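Local atomic coordinates of alginase (PDB entry 4Q8K), a protein that probably cleaves alginate by beta-elimination, as a calcium-binding polysaccharide lyase of family 18. Residues T284-R288 with V298-G302; E206-V212 with M359-T365; L170-L175 with F319-L323. All blocks are in the same frame, centred on the assembly; numbering follows the deposited sequence.

Contact 1: residues T284-R288 with V298-G302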
loop_
_atom_site.group_PDB
_atom_site.type_symbol
_atom_site.label_atom_id
_atom_site.label_comp_id
_atom_site.label_asym_id
_atom_site.label_seq_id
_atom_site.Cartn_x
_atom_site.Cartn_y
_atom_site.Cartn_z
ATOM N N THR A 284 6.147 11.426 9.495
ATOM C CA THR A 284 6.476 11.267 8.085
ATOM C C THR A 284 7.726 10.411 7.948
ATOM O O THR A 284 8.621 10.487 8.787
ATOM C CB THR A 284 6.734 12.641 7.422
ATOM O OG1 THR A 284 5.565 13.467 7.542
ATOM C CG2 THR A 284 7.095 12.484 5.946
ATOM N N PHE A 285 7.772 9.576 6.912
ATOM C CA PHE A 285 8.969 8.781 6.638
ATOM C C PHE A 285 9.231 8.722 5.141
ATOM O O PHE A 285 8.392 9.139 4.341
ATOM C CB PHE A 285 8.842 7.373 7.228
ATOM C CG PHE A 285 7.774 6.515 6.574
ATOM C CD1 PHE A 285 6.456 6.582 6.979
ATOM C CD2 PHE A 285 8.112 5.605 5.580
ATOM C CE1 PHE A 285 5.489 5.778 6.384
ATOM C CE2 PHE A 285 7.162 4.803 4.989
ATOM C CZ PHE A 285 5.845 4.881 5.389
ATOM N N ASN A 286 10.402 8.219 4.765
ATOM C CA ASN A 286 10.740 8.075 3.362
ATOM C C ASN A 286 10.584 6.632 2.920
ATOM O O ASN A 286 11.057 5.709 3.591
ATOM C CB ASN A 286 12.176 8.547 3.108
ATOM C CG ASN A 286 12.469 8.760 1.633
ATOM O OD1 ASN A 286 12.072 9.773 1.055
ATOM N ND2 ASN A 286 13.170 7.811 1.019
ATOM N N LEU A 287 9.912 6.439 1.790
ATOM C CA LEU A 287 9.689 5.111 1.243
ATOM C C LEU A 287 10.359 4.956 -0.117
ATOM O O LEU A 287 10.146 5.760 -1.016
ATOM C CB LEU A 287 8.188 4.825 1.101
ATOM C CG LEU A 287 7.824 3.462 0.503
ATOM C CD1 LEU A 287 8.243 2.321 1.406
ATOM C CD2 LEU A 287 6.310 3.404 0.249
ATOM N N ARG A 288 11.167 3.918 -0.264
ATOM C CA ARG A 288 11.743 3.589 -1.567
ATOM C C ARG A 288 11.522 2.116 -1.883
ATOM O O ARG A 288 11.940 1.238 -1.131
ATOM C CB ARG A 288 13.242 3.928 -1.630
ATOM C CG ARG A 288 13.851 3.766 -3.025
ATOM C CD ARG A 288 15.216 4.468 -3.129
ATOM N NE ARG A 288 15.702 4.533 -4.509
ATOM C CZ ARG A 288 16.583 3.681 -5.014
ATOM N NH1 ARG A 288 16.987 3.779 -6.277
ATOM N NH2 ARG A 288 17.067 2.721 -4.242
ATOM N N VAL A 298 12.762 -2.920 -0.396
ATOM C CA VAL A 298 12.041 -1.814 0.223
ATOM C C VAL A 298 12.907 -1.167 1.288
ATOM O O VAL A 298 13.522 -1.869 2.097
ATOM C CB VAL A 298 10.723 -2.290 0.865
ATOM C CG1 VAL A 298 9.953 -1.103 1.468
ATOM C CG2 VAL A 298 9.878 -3.006 -0.168
ATOM N N THR A 299 12.954 0.163 1.281
ATOM C CA THR A 299 13.712 0.914 2.269
ATOM C C THR A 299 12.832 1.974 2.929
ATOM O O THR A 299 12.142 2.735 2.246
ATOM C CB THR A 299 14.933 1.613 1.636
ATOM O OG1 THR A 299 15.783 0.638 1.025
ATOM C CG2 THR A 299 15.711 2.403 2.670
ATOM N N ALA A 300 12.853 2.010 4.255
ATOM C CA ALA A 300 12.165 3.044 5.011
ATOM C C ALA A 300 12.795 3.157 6.392
ATOM O O ALA A 300 13.259 2.156 6.946
ATOM C CB ALA A 300 10.664 2.747 5.110
ATOM N N PHE A 301 12.838 4.375 6.930
ATOM C CA PHE A 301 13.480 4.645 8.222
ATOM C C PHE A 301 14.949 4.229 8.215
ATOM O O PHE A 301 15.493 3.860 9.257
ATOM C CB PHE A 301 12.773 3.914 9.367
ATOM C CG PHE A 301 11.304 4.221 9.472
ATOM C CD1 PHE A 301 10.856 5.282 10.241
ATOM C CD2 PHE A 301 10.373 3.438 8.802
ATOM C CE1 PHE A 301 9.493 5.561 10.344
ATOM C CE2 PHE A 301 9.012 3.719 8.891
ATOM C CZ PHE A 301 8.578 4.778 9.665
ATOM N N GLY A 302 15.577 4.273 7.045
ATOM C CA GLY A 302 16.978 3.882 6.910
ATOM C C GLY A 302 17.234 2.381 6.906
ATOM O O GLY A 302 18.385 1.943 6.798
HETATM O O HOH W 1 12.571 7.452 6.658
HETATM O O HOH W 2 13.773 5.313 2.094
HETATM O O HOH W 3 14.887 0.214 -1.447
#
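Three groups meet at the carbonyl oxygen of Arg288. The backbone N of Thr299 donates to Arg288 O at 2.8 Å. A water also donates to this oxygen and bonds to the hydroxyl of Thr299, with Thr299 OG1 2.7 Å from the water. The CA-H of Val298 adds a weaker contact. The return bond, Arg288 N to Thr299 O, is 2.9 Å long. These two bonds make Arg288 and Thr299 an antiparallel hydrogen-bonded pair.

Ala300 CA comes within 3.2 Å of Asn286 O in a CA-H...O contact. Beyond it the strand ends and the backbones part. One water accepts from Asn286 N and, weakly, from Phe301 N, bridging the gap. A second water accepts from Asn286 ND2 and donates weakly to Thr299 O.

The apolar side is led by two rings. Phe285 CG lies between its backbone N and carbonyl carbon (chi1 67°), which lays its ring beside that of Phe301. The chain turns at Phe301, whose ring swings back to Phe285. The rings are near parallel, at 16°, but slid apart, with centroids 4.9 Å from each other. Phe285 CB sits over the Phe301 face, off centre, 3.6 Å from Phe301 CZ. Further along, Leu287 CD1 touches Val298 CG1 at 3.8 Å.

The segments belong to the hairpin of strands 284-292 and 295-300. Thr299 OG1 also bonds to Ser304 on the next strand, and Asn286 ND2 to Glu209 on strand 204-216. Across the sandwich, Phe285 and Leu287 pack on Ile224 of strand 221-228, while Val298 rests on Leu276 of strand 271-280 and Phe301 on Val260 of strand 257-265.

Contact 2: residues E206-V212 with M359-T365; sequences EVFEATV and MTNVSYT
Tyr364 OH donates to Glu206 OE1 at 2.7 Å, using the anti lone pair of that oxygen. The carboxylate stands nearly upright to the ring, at 83°. Glu206 OE2 is held by His227 and Asn291, and Tyr364 OH is also hydrogen-bonded to Arg366. A phenylalanine in place of Tyr364 would probably leave Glu206 OE1 without this donor, and Arg366 without the hydroxyl it bonds.

Six backbone bonds join the strands, at Val207 with Thr365, Glu209 with Ser363 and Thr211 with Thr360. The register slips by one residue between Glu209 and Thr211. This beta bulge lies at the corner the chain turns at Asn361. The two strands are inner neighbours in the seven-stranded sheet of the lyase beta-sandwich.

On the face of Val207, Glu209 and Thr211, one water donates to Val207 O and bonds to Ser363 OG; another does the same for Thr211 O and Thr360 OG1.

On the face of Phe208, Tyr364 and Met359, apolar contacts join the strands. Phe208 CG stands anti to the backbone N (chi1 174°), which brings the ring to Met359. The two side chains cross at about a right angle. Met359 SD lies at the ring edge, in plane, 3.9 Å from Phe208 CZ, a Met-aromatic contact. Phe208 CE1 touches Val362 CG1, also at 3.9 Å.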
loop_
_atom_site.group_PDB
_atom_site.type_symbol
_atom_site.label_atom_id
_atom_site.label_comp_id
_atom_site.label_asym_id
_atom_site.label_seq_id
_atom_site.Cartn_x
_atom_site.Cartn_y
_atom_site.Cartn_z
ATOM N N GLU A 206 11.930 -1.022 -11.928
ATOM C CA GLU A 206 11.097 0.052 -11.407
ATOM C C GLU A 206 11.625 0.607 -10.125
ATOM O O GLU A 206 12.076 -0.112 -9.287
ATOM C CB GLU A 206 9.741 -0.429 -10.984
ATOM C CG GLU A 206 8.917 -1.142 -11.948
ATOM C CD GLU A 206 7.710 -1.752 -11.250
ATOM O OE1 GLU A 206 6.721 -1.046 -11.149
ATOM O OE2 GLU A 206 7.794 -2.907 -10.845
ATOM N N VAL A 207 11.478 1.900 -9.971
ATOM C CA VAL A 207 11.820 2.555 -8.727
ATOM C C VAL A 207 10.674 3.480 -8.350
ATOM O O VAL A 207 10.268 4.326 -9.154
ATOM C CB VAL A 207 13.092 3.405 -8.877
ATOM C CG1 VAL A 207 13.388 4.153 -7.585
ATOM C CG2 VAL A 207 14.283 2.530 -9.290
ATOM N N PHE A 208 10.136 3.308 -7.144
ATOM C CA PHE A 208 9.159 4.242 -6.609
ATOM C C PHE A 208 9.727 4.814 -5.324
ATOM O O PHE A 208 10.220 4.071 -4.472
ATOM C CB PHE A 208 7.819 3.548 -6.330
ATOM C CG PHE A 208 6.801 4.433 -5.647
ATOM C CD1 PHE A 208 5.952 5.227 -6.389
ATOM C CD2 PHE A 208 6.691 4.460 -4.259
ATOM C CE1 PHE A 208 5.001 6.042 -5.765
ATOM C CE2 PHE A 208 5.764 5.269 -3.630
ATOM C CZ PHE A 208 4.912 6.063 -4.387
ATOM N N GLU A 209 9.692 6.136 -5.204
ATOM C CA GLU A 209 10.109 6.795 -3.983
ATOM C C GLU A 209 9.100 7.871 -3.628
ATOM O O GLU A 209 8.566 8.540 -4.511
ATOM C CB GLU A 209 11.509 7.403 -4.123
ATOM C CG GLU A 209 12.049 7.983 -2.816
ATOM C CD GLU A 209 13.563 8.113 -2.789
ATOM O OE1 GLU A 209 14.215 7.911 -3.838
ATOM O OE2 GLU A 209 14.103 8.410 -1.702
ATOM N N ALA A 210 8.839 8.018 -2.335
ATOM C CA ALA A 210 7.929 9.035 -1.849
ATOM C C ALA A 210 8.240 9.385 -0.400
ATOM O O ALA A 210 8.741 8.553 0.367
ATOM C CB ALA A 210 6.492 8.561 -1.986
ATOM N N THR A 211 7.983 10.637 -0.053
ATOM C CA THR A 211 7.937 11.088 1.324
ATOM C C THR A 211 6.490 10.890 1.780
ATOM O O THR A 211 5.553 11.450 1.189
ATOM C CB THR A 211 8.343 12.571 1.414
ATOM O OG1 THR A 211 9.728 12.700 1.067
ATOM C CG2 THR A 211 8.120 13.134 2.808
ATOM N N VAL A 212 6.311 10.068 2.809
ATOM C CA VAL A 212 4.987 9.614 3.202
ATOM C C VAL A 212 4.608 10.060 4.605
ATOM O O VAL A 212 5.264 9.692 5.580
ATOM C CB VAL A 212 4.881 8.062 3.154
ATOM C CG1 VAL A 212 3.455 7.616 3.480
ATOM C CG2 VAL A 212 5.312 7.523 1.805
ATOM N N MET A 359 1.468 11.925 0.157
ATOM C CA MET A 359 2.744 11.629 -0.477
ATOM C C MET A 359 3.284 12.832 -1.227
ATOM O O MET A 359 2.578 13.439 -2.024
ATOM C CB MET A 359 2.606 10.438 -1.425
ATOM C CG MET A 359 2.361 9.138 -0.717
ATOM S SD MET A 359 2.505 7.724 -1.801
ATOM C CE MET A 359 1.777 6.441 -0.783
ATOM N N THR A 360 4.540 13.167 -0.943
ATOM C CA THR A 360 5.234 14.279 -1.566
ATOM C C THR A 360 6.598 13.790 -2.054
ATOM O O THR A 360 6.996 12.649 -1.777
ATOM C CB THR A 360 5.453 15.425 -0.567
ATOM O OG1 THR A 360 6.051 14.907 0.629
ATOM C CG2 THR A 360 4.117 16.108 -0.216
ATOM N N ASN A 361 7.315 14.652 -2.776
ATOM C CA ASN A 361 8.606 14.278 -3.349
ATOM C C ASN A 361 8.520 12.899 -3.981
ATOM O O ASN A 361 9.304 12.005 -3.665
ATOM C CB ASN A 361 9.695 14.269 -2.281
ATOM C CG ASN A 361 9.839 15.598 -1.579
ATOM O OD1 ASN A 361 10.065 15.649 -0.368
ATOM N ND2 ASN A 361 9.703 16.686 -2.329
ATOM N N VAL A 362 7.552 12.729 -4.866
ATOM C CA VAL A 362 7.291 11.433 -5.455
ATOM C C VAL A 362 8.053 11.256 -6.762
ATOM O O VAL A 362 8.114 12.173 -7.580
ATOM C CB VAL A 362 5.792 11.266 -5.720
ATOM C CG1 VAL A 362 5.494 9.889 -6.290
ATOM C CG2 VAL A 362 5.017 11.503 -4.428
ATOM N N SER A 363 8.639 10.080 -6.951
ATOM C CA SER A 363 9.199 9.721 -8.247
ATOM C C SER A 363 8.864 8.283 -8.622
ATOM O O SER A 363 8.690 7.421 -7.768
ATOM C CB SER A 363 10.711 9.969 -8.293
ATOM O OG SER A 363 11.375 9.222 -7.296
ATOM N N TYR A 364 8.714 8.044 -9.904
ATOM C CA TYR A 364 8.504 6.714 -10.406
ATOM C C TYR A 364 9.215 6.548 -11.722
ATOM O O TYR A 364 9.068 7.344 -12.587
ATOM C CB TYR A 364 7.023 6.388 -10.588
ATOM C CG TYR A 364 6.792 5.008 -11.058
ATOM C CD1 TYR A 364 6.904 3.932 -10.222
ATOM C CD2 TYR A 364 6.493 4.765 -12.364
ATOM C CE1 TYR A 364 6.686 2.663 -10.681
ATOM C CE2 TYR A 364 6.293 3.511 -12.834
ATOM C CZ TYR A 364 6.392 2.457 -12.006
ATOM O OH TYR A 364 6.216 1.222 -12.525
ATOM N N THR A 365 10.004 5.503 -11.834
ATOM C CA THR A 365 10.604 5.156 -13.107
ATOM C C THR A 365 10.349 3.721 -13.424
ATOM O O THR A 365 10.314 2.895 -12.562
ATOM C CB THR A 365 12.127 5.383 -13.137
ATOM O OG1 THR A 365 12.750 4.375 -12.379
ATOM C CG2 THR A 365 12.509 6.676 -12.585
HETATM O O HOH W 4 11.606 6.857 -8.783
HETATM O O HOH W 5 4.357 13.674 2.452
HETATM O O HOH W 6 10.938 11.149 -1.202
#

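Contact 3: residues L170-L175 with F319-L323; sequences LVFVPL and FGNYL
With chi1 at -58°, Phe172 CG points away from its carbonyl carbon, and the ring lies flat over Gly320. Asn321 CG lies opposite its backbone N (chi1 179°), which carries the amide to Pro174. Gly320 CA sits 3.5 Å from the centroid of the Phe172 ring, almost on the ring normal, in a CH-pi contact. Gly320 has no side chain, and its backbone can lie directly against the ring face.

The Asn321 amide lies against the proline ring, with ND2 3.2 Å from Pro174 CD. The same ND2 donates a weak bond of 3.4 Å to Phe172 O. Stronger partners are Ser355 for ND2 and Thr222 for OD1, so this buried amide is satisfied at both ends.

The contact spans the beta-sandwich. Strand 169-172 belongs to one sheet and strand 321-324 to the other, and Val173 stands at the N-cap position of helix 174-177.

Packing continues at both ends. Leu170 CD1 touches the edge of the Phe319 ring, in plane, 4.0 Å from CE2. Phe172 CZ approaches the same Phe319 CE2 at 3.9 Å, the two rings steeply inclined. At the helix, Leu175 CD2 meets Leu323 CD2 at 3.6 Å.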
loop_
_atom_site.group_PDB
_atom_site.type_symbol
_atom_site.label_atom_id
_atom_site.label_comp_id
_atom_site.label_asym_id
_atom_site.label_seq_id
_atom_site.Cartn_x
_atom_site.Cartn_y
_atom_site.Cartn_z
ATOM N N LEU A 170 0.001 14.391 -3.182
ATOM C CA LEU A 170 -1.043 13.386 -3.333
ATOM C C LEU A 170 -1.620 13.047 -1.964
ATOM O O LEU A 170 -0.878 12.771 -1.019
ATOM C CB LEU A 170 -0.499 12.114 -3.987
ATOM C CG LEU A 170 0.037 12.219 -5.418
ATOM C CD1 LEU A 170 0.652 10.900 -5.840
ATOM C CD2 LEU A 170 -1.071 12.619 -6.384
ATOM N N VAL A 171 -2.944 13.084 -1.855
ATOM C CA VAL A 171 -3.611 12.731 -0.604
ATOM C C VAL A 171 -4.582 11.589 -0.841
ATOM O O VAL A 171 -5.521 11.724 -1.622
ATOM C CB VAL A 171 -4.381 13.924 -0.012
ATOM C CG1 VAL A 171 -5.334 13.443 1.080
ATOM C CG2 VAL A 171 -3.411 14.968 0.521
ATOM N N PHE A 172 -4.353 10.469 -0.164
ATOM C CA PHE A 172 -5.182 9.282 -0.340
ATOM C C PHE A 172 -6.071 9.077 0.877
ATOM O O PHE A 172 -5.582 8.848 1.985
ATOM C CB PHE A 172 -4.318 8.042 -0.583
ATOM C CG PHE A 172 -3.409 8.161 -1.785
ATOM C CD1 PHE A 172 -3.881 7.872 -3.060
ATOM C CD2 PHE A 172 -2.098 8.577 -1.644
ATOM C CE1 PHE A 172 -3.057 7.982 -4.169
ATOM C CE2 PHE A 172 -1.268 8.691 -2.758
ATOM C CZ PHE A 172 -1.748 8.396 -4.011
ATOM N N VAL A 173 -7.381 9.167 0.656
ATOM C CA VAL A 173 -8.357 9.145 1.737
ATOM C C VAL A 173 -9.467 8.144 1.420
ATOM O O VAL A 173 -10.520 8.510 0.894
ATOM C CB VAL A 173 -8.960 10.536 1.928
ATOM C CG1 VAL A 173 -8.040 11.404 2.784
ATOM C CG2 VAL A 173 -9.210 11.195 0.557
ATOM N N PRO A 174 -9.226 6.866 1.717
ATOM C CA PRO A 174 -10.157 5.783 1.389
ATOM C C PRO A 174 -11.496 5.887 2.137
ATOM O O PRO A 174 -12.495 5.374 1.630
ATOM C CB PRO A 174 -9.386 4.529 1.804
ATOM C CG PRO A 174 -8.434 5.019 2.857
ATOM C CD PRO A 174 -8.004 6.362 2.376
ATOM N N LEU A 175 -11.527 6.544 3.291
ATOM C CA LEU A 175 -12.802 6.744 3.986
ATOM C C LEU A 175 -13.717 7.666 3.195
ATOM O O LEU A 175 -14.930 7.695 3.427
ATOM C CB LEU A 175 -12.596 7.320 5.386
ATOM C CG LEU A 175 -11.818 6.460 6.386
ATOM C CD1 LEU A 175 -11.499 7.271 7.631
ATOM C CD2 LEU A 175 -12.566 5.167 6.723
ATOM N N PHE A 319 0.082 2.036 -5.477
ATOM C CA PHE A 319 0.431 2.767 -4.264
ATOM C C PHE A 319 -0.703 3.711 -3.901
ATOM O O PHE A 319 -1.504 4.079 -4.761
ATOM C CB PHE A 319 1.744 3.531 -4.458
ATOM C CG PHE A 319 1.641 4.662 -5.438
ATOM C CD1 PHE A 319 1.778 4.427 -6.797
ATOM C CD2 PHE A 319 1.411 5.949 -5.004
ATOM C CE1 PHE A 319 1.678 5.471 -7.708
ATOM C CE2 PHE A 319 1.312 7.000 -5.909
ATOM C CZ PHE A 319 1.451 6.752 -7.261
ATOM N N GLY A 320 -0.768 4.079 -2.626
ATOM C CA GLY A 320 -1.818 4.938 -2.107
ATOM C C GLY A 320 -2.211 4.519 -0.703
ATOM O O GLY A 320 -1.369 4.384 0.183
ATOM N N ASN A 321 -3.500 4.302 -0.487
ATOM C CA ASN A 321 -3.950 3.956 0.847
ATOM C C ASN A 321 -5.089 2.968 0.696
ATOM O O ASN A 321 -6.216 3.349 0.351
ATOM C CB ASN A 321 -4.370 5.230 1.592
ATOM C CG ASN A 321 -4.894 4.957 2.995
ATOM O OD1 ASN A 321 -5.090 3.810 3.387
ATOM N ND2 ASN A 321 -5.146 6.022 3.742
ATOM N N TYR A 322 -4.769 1.691 0.891
ATOM C CA TYR A 322 -5.751 0.616 0.844
ATOM C C TYR A 322 -6.043 0.167 2.274
ATOM O O TYR A 322 -5.330 -0.661 2.831
ATOM C CB TYR A 322 -5.176 -0.535 0.026
ATOM C CG TYR A 322 -6.063 -1.738 -0.172
ATOM C CD1 TYR A 322 -7.383 -1.756 0.266
ATOM C CD2 TYR A 322 -5.566 -2.876 -0.794
ATOM C CE1 TYR A 322 -8.179 -2.867 0.075
ATOM C CE2 TYR A 322 -6.356 -3.999 -0.986
ATOM C CZ TYR A 322 -7.666 -3.984 -0.544
ATOM O OH TYR A 322 -8.458 -5.093 -0.734
ATOM N N LEU A 323 -7.103 0.730 2.855
ATOM C CA LEU A 323 -7.473 0.499 4.253
ATOM C C LEU A 323 -8.111 -0.878 4.458
ATOM O O LEU A 323 -9.104 -1.220 3.806
ATOM C CB LEU A 323 -8.429 1.605 4.715
ATOM C CG LEU A 323 -8.747 1.741 6.211
ATOM C CD1 LEU A 323 -7.507 2.156 6.993
ATOM C CD2 LEU A 323 -9.887 2.752 6.410
#

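Overall arrangement
Contact 3 is the buried one, nearest the centre of the chain, and it bridges the two sheets with mostly apolar packing. Contacts 1 and 2 lie within the seven-stranded sheet and are only partly buried. There backbone bonds and bridging waters do much of the work, with apolar side chains on the inner face. Contact 2 also buries a tyrosine-carboxylate bond on that face. Contacts 1 and 2 share a border: strands 284-292 and 204-216 are neighbours, joined through Phe285 with Val212 and Leu287 with Ala210. Contact 2 also meets contact 3, where Met359 pairs with Leu170 and packs, with Phe208, on Phe319. Contacts 1 and 3 do not touch; their nearest atoms are about 7 Å apart.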